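Long-range contacts in muconolactone isomerase-like protein (Thermus thermophilus, PDB 1VDH), which catalyses the hydrogen peroxide-dependent decarboxylation of coproheme to heme b, the last step of the coproporphyrin-dependent pathway, working as a homopentamer: residues 106-111 and 194-199; 140-145 and 199-204; 144-149 and 229-234. One frame throughout, in Å; residues are numbered along the deposited sequence.

Contact 1 of 3, residues 106-111 and 194-199; sequences YSFYSV and DDWEWG
Asp194 reaches across to the backbone of Tyr109 and the ring of Phe108, joining strand 102-116 of this dimeric alpha-beta barrel fold to the loop that leads into strand 198-204. Asp194 CB lies over one face of the Phe108 ring, 3.9 Å from Phe108 CE1, and 3.5 Å from Tyr109 O. From there CG carries the carboxylate nearly parallel to that ring, the planes 11° apart. Asp194 OD1 accepts Tyr109 N at 2.8 Å on its anti lone pair and takes a further bond from a water that also meets Ser107 OG. Asp194 OD2, again through the anti lone pair, holds Asp195 N at 2.7 Å within the loop, while a second water donates to both OD2 and Ser107 O. Two bonds thus grip each oxygen of this buried carboxylate. His70 of the second subunit also bonds Ser107 OG, so the water-linked serine lies at the subunit interface. Phe108, its CG anti to the backbone N (chi1 -158°), sends its ring along the loop: CE1 and CZ touch Trp196 CB, and the Trp196 side chain also touches Pro146 and Asn148. At the far end, Phe108 CE2 sits 3.6 Å from Gly199 CA, where a CB would collide with the ring.

Contact 2 of 3, residues 140-145 and 199-204; sequences GYVCFY and GVDLFS
The Tyr145 ring carries Val200 CB over one face, a CH-pi contact 3.7 Å from the ring centroid, and has Leu202 CD1 at its edge; Phe232 stacks on its other face. Phe144 is turned to the other side of the sheet, where its CD2 approaches Asp201 OD1 obliquely at 3.7 Å and its CE2 reaches Gly199 CA. The imidazole of His19 stacks on that ring and also bonds Asp201 OD1, so one residue serves both. Farther along, Phe203 CE1 lies 3.5 Å from Val142 CG2, the two side chains running side by side, and the Tyr141 ring receives Ser204 O at its edge, in plane, while its hydroxyl bonds Asp84 of the third subunit.

The two strands that carry these groups, 141-145 and 199-204, run antiparallel, 162° apart. Tyr141-Ser204, Cys143-Leu202 and Tyr145-Val200 are hydrogen-bonded pairs, six bonds in all; the shortest is Tyr141 N to Ser204 O at 2.7 Å. Tyr145 CG sits between its backbone N and carbonyl carbon (chi1 63°), the crowded position, which lays the ring alongside Val200 and lets Tyr145 OH reach Val200 CG1 at 3.5 Å. An alanine here lacks the phenol, which would probably open a gap between Val200 and Phe232 and leave Phe232 without its stacking partner. On the same face Cys143 CB and Leu202 CB meet at 3.9 Å. The chemistry is therefore divided: a buried carboxylate paired with His19 on the Phe144 side, and on the Tyr145 side carbon packing that fixes the ring of the predicted catalytic tyrosine, with the Val200 CG1 methyl near its hydroxyl.

Contact 3 of 3, residues 144-149 and 229-234; sequences FYPMNK and FGPFFV
Phe232 lies flat against Tyr145 in the tight half of the contact: an offset stack, centroids 4.4 Å apart and planes at 20°, in which Phe232 CE2 comes to 3.3 Å from Tyr145 CG. Tyr145 CB sits over the centre of the Phe232 ring, 3.6 Å from its centroid, so the phenylalanine covers the root of the tyrosine as well as its ring. Beside them Phe144 and Phe233 form a hydrogen-bonded antiparallel pair, Phe144 N to Phe233 O and Phe233 N to Phe144 O, both 2.9 Å. The buried Pro231 O has no hydrogen-bond partner; Tyr145 CA makes a CA-H...O contact to it. Then the register slips by one residue. Gly230 N bonds Pro146 O at 3.0 Å, and a CB on Gly230 would run into Pro146 CG. Beyond the slip the packing is thinner and partly exposed: the Met147 chain, bent at chi3 (-75°), puts Met147 CE 4.0 Å from Phe229 CE1, and SD makes an oblique Met-aromatic contact. Arg218 adds a cation-pi contact to Phe229. Segment 144-149 of strand 141-152, with its predicted coproheme-binding run Tyr145 to Lys149, is thus paired with the broken strand 227-237 in the barrel of the chlorite dismutase family.

The segments alternate along the chain (106-111, 140-149, then 194-204, 229-234), so contact 1 crosses contacts 2 and 3. All three belong to one curled antiparallel sheet. Contacts 2 and 3 share Phe144 and Tyr145, strand 141-152 pairing with both 198-204 and 227-237; their centres are about 10 Å apart. Contact 1 shares Gly199 with contact 2, about 14 Å away between centres, and lies about 9 Å from contact 3, where Trp198 N probably bonds Met147 O. The pentamer links contact 1 to contact 3: Asp195 of one subunit bonds Phe232 N of its neighbour, placing the predicted coproheme-binding strand close to the subunit interface.

Contact 1 of 3, residues 106-111 and 194-199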
# COMPACT_ATOMS: atom_id res chain seq x y z
N TYR A 106 -1.05 -13.69 5.12
CA TYR A 106 -1.75 -12.86 6.10
C TYR A 106 -1.87 -13.64 7.41
O TYR A 106 -1.69 -14.86 7.44
CB TYR A 106 -3.15 -12.48 5.58
CG TYR A 106 -3.83 -11.36 6.36
CD1 TYR A 106 -3.33 -10.06 6.34
CD2 TYR A 106 -4.97 -11.61 7.12
CE1 TYR A 106 -3.95 -9.03 7.06
CE2 TYR A 106 -5.60 -10.59 7.85
CZ TYR A 106 -5.08 -9.31 7.81
OH TYR A 106 -5.70 -8.30 8.51
N SER A 107 -2.17 -12.93 8.49
CA SER A 107 -2.32 -13.55 9.80
C SER A 107 -3.03 -12.59 10.73
O SER A 107 -3.14 -11.40 10.43
CB SER A 107 -0.96 -13.94 10.39
OG SER A 107 -0.26 -12.80 10.87
N PHE A 108 -3.50 -13.10 11.86
CA PHE A 108 -4.18 -12.27 12.84
C PHE A 108 -4.11 -12.93 14.20
O PHE A 108 -4.38 -14.13 14.34
CB PHE A 108 -5.65 -12.06 12.45
CG PHE A 108 -6.27 -10.83 13.06
CD1 PHE A 108 -5.91 -9.56 12.63
CD2 PHE A 108 -7.23 -10.95 14.07
CE1 PHE A 108 -6.48 -8.42 13.19
CE2 PHE A 108 -7.81 -9.81 14.64
CZ PHE A 108 -7.44 -8.54 14.20
N TYR A 109 -3.66 -12.17 15.19
CA TYR A 109 -3.57 -12.66 16.56
C TYR A 109 -4.61 -11.90 17.37
O TYR A 109 -4.61 -10.67 17.41
CB TYR A 109 -2.17 -12.45 17.13
CG TYR A 109 -2.10 -12.72 18.62
CD1 TYR A 109 -1.48 -11.80 19.48
CD2 TYR A 109 -2.66 -13.87 19.18
CE1 TYR A 109 -1.44 -12.02 20.85
CE2 TYR A 109 -2.63 -14.09 20.56
CZ TYR A 109 -2.01 -13.17 21.39
OH TYR A 109 -1.97 -13.37 22.75
N SER A 110 -5.49 -12.65 18.03
CA SER A 110 -6.55 -12.05 18.83
C SER A 110 -6.95 -12.94 19.99
O SER A 110 -6.47 -14.06 20.12
CB SER A 110 -7.76 -11.77 17.93
OG SER A 110 -8.25 -12.98 17.37
N VAL A 111 -7.85 -12.43 20.84
CA VAL A 111 -8.34 -13.17 22.00
C VAL A 111 -9.87 -13.14 22.03
O VAL A 111 -10.46 -12.07 21.95
CB VAL A 111 -7.80 -12.55 23.33
CG1 VAL A 111 -8.35 -13.32 24.52
CG2 VAL A 111 -6.27 -12.58 23.35
N ASP A 194 -2.86 -6.72 17.54
CA ASP A 194 -2.67 -6.76 16.10
C ASP A 194 -3.14 -5.45 15.45
O ASP A 194 -3.53 -4.52 16.15
CB ASP A 194 -3.34 -8.00 15.48
CG ASP A 194 -2.57 -8.56 14.29
OD1 ASP A 194 -2.47 -9.80 14.16
OD2 ASP A 194 -2.06 -7.77 13.47
N ASP A 195 -3.15 -5.42 14.12
CA ASP A 195 -3.50 -4.21 13.37
C ASP A 195 -4.93 -3.69 13.40
O ASP A 195 -5.17 -2.53 13.05
CB ASP A 195 -3.00 -4.34 11.93
CG ASP A 195 -1.49 -4.54 11.85
OD1 ASP A 195 -0.82 -4.55 12.90
OD2 ASP A 195 -0.98 -4.69 10.72
N TRP A 196 -5.88 -4.53 13.80
CA TRP A 196 -7.28 -4.14 13.88
C TRP A 196 -7.79 -4.43 15.30
O TRP A 196 -7.21 -5.24 16.01
CB TRP A 196 -8.12 -4.91 12.86
CG TRP A 196 -7.71 -4.67 11.42
CD1 TRP A 196 -6.65 -5.24 10.77
CD2 TRP A 196 -8.35 -3.82 10.47
NE1 TRP A 196 -6.59 -4.80 9.47
CE2 TRP A 196 -7.63 -3.92 9.26
CE3 TRP A 196 -9.47 -2.98 10.51
CZ2 TRP A 196 -7.99 -3.21 8.10
CZ3 TRP A 196 -9.83 -2.27 9.36
CH2 TRP A 196 -9.09 -2.39 8.17
N GLU A 197 -8.87 -3.76 15.69
CA GLU A 197 -9.43 -3.92 17.03
C GLU A 197 -10.14 -5.25 17.29
O GLU A 197 -10.11 -5.76 18.41
CB GLU A 197 -10.35 -2.75 17.34
CG GLU A 197 -9.59 -1.43 17.45
CD GLU A 197 -10.47 -0.21 17.26
OE1 GLU A 197 -9.91 0.90 17.28
OE2 GLU A 197 -11.70 -0.35 17.10
N TRP A 198 -10.76 -5.81 16.26
CA TRP A 198 -11.45 -7.09 16.41
C TRP A 198 -11.25 -8.00 15.21
O TRP A 198 -10.95 -7.54 14.11
CB TRP A 198 -12.97 -6.90 16.58
CG TRP A 198 -13.38 -6.29 17.88
CD1 TRP A 198 -13.57 -6.94 19.07
CD2 TRP A 198 -13.63 -4.91 18.13
NE1 TRP A 198 -13.92 -6.04 20.05
CE2 TRP A 198 -13.96 -4.78 19.50
CE3 TRP A 198 -13.61 -3.75 17.33
CZ2 TRP A 198 -14.26 -3.55 20.09
CZ3 TRP A 198 -13.91 -2.52 17.92
CH2 TRP A 198 -14.23 -2.43 19.29
N GLY A 199 -11.39 -9.29 15.48
CA GLY A 199 -11.33 -10.30 14.44
C GLY A 199 -12.71 -10.93 14.49
O GLY A 199 -13.28 -11.09 15.58
O HOH W 1 -2.26 -8.86 10.91
O HOH W 2 -0.45 -11.21 13.05

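Contact 2 of 3, residues 140-145 and 199-204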
# COMPACT_ATOMS: atom_id res chain seq x y z
N GLY A 140 -18.77 -27.30 6.57
CA GLY A 140 -19.17 -26.00 6.07
C GLY A 140 -18.06 -25.06 5.67
O GLY A 140 -16.99 -25.48 5.21
N TYR A 141 -18.31 -23.77 5.89
CA TYR A 141 -17.39 -22.71 5.49
C TYR A 141 -17.10 -21.72 6.60
O TYR A 141 -17.79 -21.67 7.61
CB TYR A 141 -18.00 -21.96 4.29
CG TYR A 141 -18.38 -22.87 3.15
CD1 TYR A 141 -17.52 -23.05 2.07
CD2 TYR A 141 -19.55 -23.63 3.20
CE1 TYR A 141 -17.81 -23.98 1.06
CE2 TYR A 141 -19.84 -24.56 2.21
CZ TYR A 141 -18.97 -24.73 1.15
OH TYR A 141 -19.26 -25.69 0.20
N VAL A 142 -16.05 -20.92 6.39
CA VAL A 142 -15.66 -19.89 7.33
C VAL A 142 -15.51 -18.57 6.60
O VAL A 142 -15.14 -18.53 5.42
CB VAL A 142 -14.30 -20.22 8.03
CG1 VAL A 142 -13.15 -20.19 7.03
CG2 VAL A 142 -14.04 -19.21 9.16
N CYS A 143 -15.87 -17.49 7.29
CA CYS A 143 -15.72 -16.13 6.79
C CYS A 143 -14.97 -15.39 7.88
O CYS A 143 -15.43 -15.34 9.03
CB CYS A 143 -17.07 -15.45 6.56
SG CYS A 143 -16.94 -13.62 6.34
N PHE A 144 -13.79 -14.88 7.55
CA PHE A 144 -13.01 -14.12 8.52
C PHE A 144 -12.74 -12.72 8.01
O PHE A 144 -12.38 -12.52 6.85
CB PHE A 144 -11.64 -14.77 8.81
CG PHE A 144 -10.70 -13.85 9.57
CD1 PHE A 144 -9.67 -13.18 8.91
CD2 PHE A 144 -10.90 -13.59 10.92
CE1 PHE A 144 -8.86 -12.27 9.58
CE2 PHE A 144 -10.10 -12.67 11.60
CZ PHE A 144 -9.08 -12.01 10.93
N TYR A 145 -12.86 -11.75 8.91
CA TYR A 145 -12.57 -10.36 8.59
C TYR A 145 -12.29 -9.59 9.87
O TYR A 145 -12.86 -9.88 10.92
CB TYR A 145 -13.72 -9.70 7.83
CG TYR A 145 -15.02 -9.60 8.60
CD1 TYR A 145 -15.36 -8.44 9.30
CD2 TYR A 145 -15.94 -10.65 8.58
CE1 TYR A 145 -16.58 -8.33 9.96
CE2 TYR A 145 -17.16 -10.54 9.24
CZ TYR A 145 -17.47 -9.38 9.93
OH TYR A 145 -18.68 -9.28 10.57
N GLY A 199 -11.39 -9.29 15.48
CA GLY A 199 -11.33 -10.30 14.44
C GLY A 199 -12.71 -10.93 14.49
O GLY A 199 -13.28 -11.09 15.58
N VAL A 200 -13.29 -11.22 13.33
CA VAL A 200 -14.62 -11.83 13.29
C VAL A 200 -14.62 -13.11 12.46
O VAL A 200 -14.18 -13.10 11.31
CB VAL A 200 -15.68 -10.88 12.69
CG1 VAL A 200 -17.06 -11.55 12.70
CG2 VAL A 200 -15.74 -9.56 13.46
N ASP A 201 -15.10 -14.20 13.05
CA ASP A 201 -15.20 -15.49 12.38
C ASP A 201 -16.66 -15.89 12.29
O ASP A 201 -17.35 -15.96 13.31
CB ASP A 201 -14.46 -16.58 13.14
CG ASP A 201 -12.97 -16.46 13.03
OD1 ASP A 201 -12.42 -16.82 11.97
OD2 ASP A 201 -12.36 -15.99 14.00
N LEU A 202 -17.15 -16.09 11.07
CA LEU A 202 -18.52 -16.53 10.85
C LEU A 202 -18.43 -17.95 10.30
O LEU A 202 -17.55 -18.24 9.49
CB LEU A 202 -19.23 -15.62 9.84
CG LEU A 202 -19.29 -14.11 10.12
CD1 LEU A 202 -20.09 -13.41 9.02
CD2 LEU A 202 -19.91 -13.84 11.48
N PHE A 203 -19.31 -18.83 10.76
CA PHE A 203 -19.32 -20.22 10.31
C PHE A 203 -20.72 -20.55 9.81
O PHE A 203 -21.71 -20.23 10.46
CB PHE A 203 -18.94 -21.16 11.46
CG PHE A 203 -17.59 -20.88 12.05
CD1 PHE A 203 -16.43 -21.28 11.40
CD2 PHE A 203 -17.48 -20.22 13.27
CE1 PHE A 203 -15.18 -21.04 11.97
CE2 PHE A 203 -16.23 -19.97 13.84
CZ PHE A 203 -15.08 -20.39 13.19
N SER A 204 -20.79 -21.22 8.66
CA SER A 204 -22.08 -21.58 8.06
C SER A 204 -21.90 -22.68 7.03
O SER A 204 -20.79 -22.90 6.54
CB SER A 204 -22.70 -20.36 7.37
OG SER A 204 -24.00 -20.63 6.88

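Contact 3 of 3, residues 144-149 and 229-234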
# COMPACT_ATOMS: atom_id res chain seq x y z
N PHE A 144 -13.79 -14.88 7.55
CA PHE A 144 -13.01 -14.12 8.52
C PHE A 144 -12.74 -12.72 8.01
O PHE A 144 -12.38 -12.52 6.85
CB PHE A 144 -11.64 -14.77 8.81
CG PHE A 144 -10.70 -13.85 9.57
CD1 PHE A 144 -9.67 -13.18 8.91
CD2 PHE A 144 -10.90 -13.59 10.92
CE1 PHE A 144 -8.86 -12.27 9.58
CE2 PHE A 144 -10.10 -12.67 11.60
CZ PHE A 144 -9.08 -12.01 10.93
N TYR A 145 -12.86 -11.75 8.91
CA TYR A 145 -12.57 -10.36 8.59
C TYR A 145 -12.29 -9.59 9.87
O TYR A 145 -12.86 -9.88 10.92
CB TYR A 145 -13.72 -9.70 7.83
CG TYR A 145 -15.02 -9.60 8.60
CD1 TYR A 145 -15.36 -8.44 9.30
CD2 TYR A 145 -15.94 -10.65 8.58
CE1 TYR A 145 -16.58 -8.33 9.96
CE2 TYR A 145 -17.16 -10.54 9.24
CZ TYR A 145 -17.47 -9.38 9.93
OH TYR A 145 -18.68 -9.28 10.57
N PRO A 146 -11.30 -8.68 9.82
CA PRO A 146 -10.96 -7.87 10.99
C PRO A 146 -11.73 -6.54 10.85
O PRO A 146 -12.21 -6.21 9.76
CB PRO A 146 -9.46 -7.67 10.83
CG PRO A 146 -9.31 -7.52 9.35
CD PRO A 146 -10.24 -8.60 8.80
N MET A 147 -11.85 -5.80 11.94
CA MET A 147 -12.56 -4.53 11.89
C MET A 147 -12.22 -3.64 13.09
O MET A 147 -11.70 -4.12 14.09
CB MET A 147 -14.08 -4.75 11.85
CG MET A 147 -14.69 -5.37 13.11
SD MET A 147 -16.50 -5.57 13.02
CE MET A 147 -17.05 -3.88 13.23
N ASN A 148 -12.50 -2.35 12.92
CA ASN A 148 -12.31 -1.34 13.96
C ASN A 148 -13.65 -0.64 14.13
O ASN A 148 -14.54 -0.77 13.29
CB ASN A 148 -11.34 -0.24 13.52
CG ASN A 148 -9.95 -0.74 13.22
OD1 ASN A 148 -9.27 -0.20 12.34
ND2 ASN A 148 -9.50 -1.74 13.96
N LYS A 149 -13.77 0.12 15.22
CA LYS A 149 -14.95 0.93 15.45
C LYS A 149 -14.44 2.33 15.11
O LYS A 149 -13.42 2.79 15.64
CB LYS A 149 -15.41 0.84 16.91
CG LYS A 149 -16.44 -0.27 17.16
CD LYS A 149 -17.79 0.08 16.56
CE LYS A 149 -18.87 -0.95 16.93
NZ LYS A 149 -18.61 -2.30 16.36
N PHE A 229 -14.20 -1.85 8.10
CA PHE A 229 -13.87 -3.23 7.75
C PHE A 229 -12.58 -3.48 6.96
O PHE A 229 -12.22 -2.71 6.08
CB PHE A 229 -15.05 -3.86 7.00
CG PHE A 229 -16.36 -3.68 7.71
CD1 PHE A 229 -16.76 -4.56 8.71
CD2 PHE A 229 -17.19 -2.60 7.40
CE1 PHE A 229 -17.96 -4.37 9.40
CE2 PHE A 229 -18.39 -2.40 8.08
CZ PHE A 229 -18.77 -3.29 9.08
N GLY A 230 -11.93 -4.60 7.29
CA GLY A 230 -10.70 -4.98 6.61
C GLY A 230 -10.97 -6.02 5.53
O GLY A 230 -12.09 -6.11 5.03
N PRO A 231 -9.98 -6.84 5.16
CA PRO A 231 -10.15 -7.87 4.13
C PRO A 231 -11.08 -9.01 4.57
O PRO A 231 -11.19 -9.30 5.76
CB PRO A 231 -8.73 -8.37 3.90
CG PRO A 231 -8.09 -8.20 5.25
CD PRO A 231 -8.60 -6.84 5.68
N PHE A 232 -11.78 -9.61 3.60
CA PHE A 232 -12.69 -10.72 3.88
C PHE A 232 -12.16 -11.99 3.22
O PHE A 232 -11.85 -12.00 2.02
CB PHE A 232 -14.11 -10.43 3.36
CG PHE A 232 -14.88 -9.45 4.20
CD1 PHE A 232 -14.57 -8.10 4.18
CD2 PHE A 232 -15.91 -9.89 5.03
CE1 PHE A 232 -15.29 -7.19 4.97
CE2 PHE A 232 -16.63 -8.99 5.82
CZ PHE A 232 -16.32 -7.64 5.79
N PHE A 233 -12.03 -13.05 4.01
CA PHE A 233 -11.53 -14.34 3.53
C PHE A 233 -12.61 -15.39 3.68
O PHE A 233 -13.23 -15.50 4.74
CB PHE A 233 -10.33 -14.81 4.35
CG PHE A 233 -9.12 -13.93 4.24
CD1 PHE A 233 -8.06 -14.28 3.42
CD2 PHE A 233 -9.02 -12.77 5.01
CE1 PHE A 233 -6.91 -13.50 3.36
CE2 PHE A 233 -7.88 -11.98 4.96
CZ PHE A 233 -6.82 -12.35 4.14
N VAL A 234 -12.84 -16.17 2.63
CA VAL A 234 -13.84 -17.24 2.70
C VAL A 234 -13.14 -18.56 2.44
O VAL A 234 -12.38 -18.69 1.47
CB VAL A 234 -14.99 -17.05 1.70
CG1 VAL A 234 -15.99 -18.20 1.84
CG2 VAL A 234 -15.70 -15.73 1.95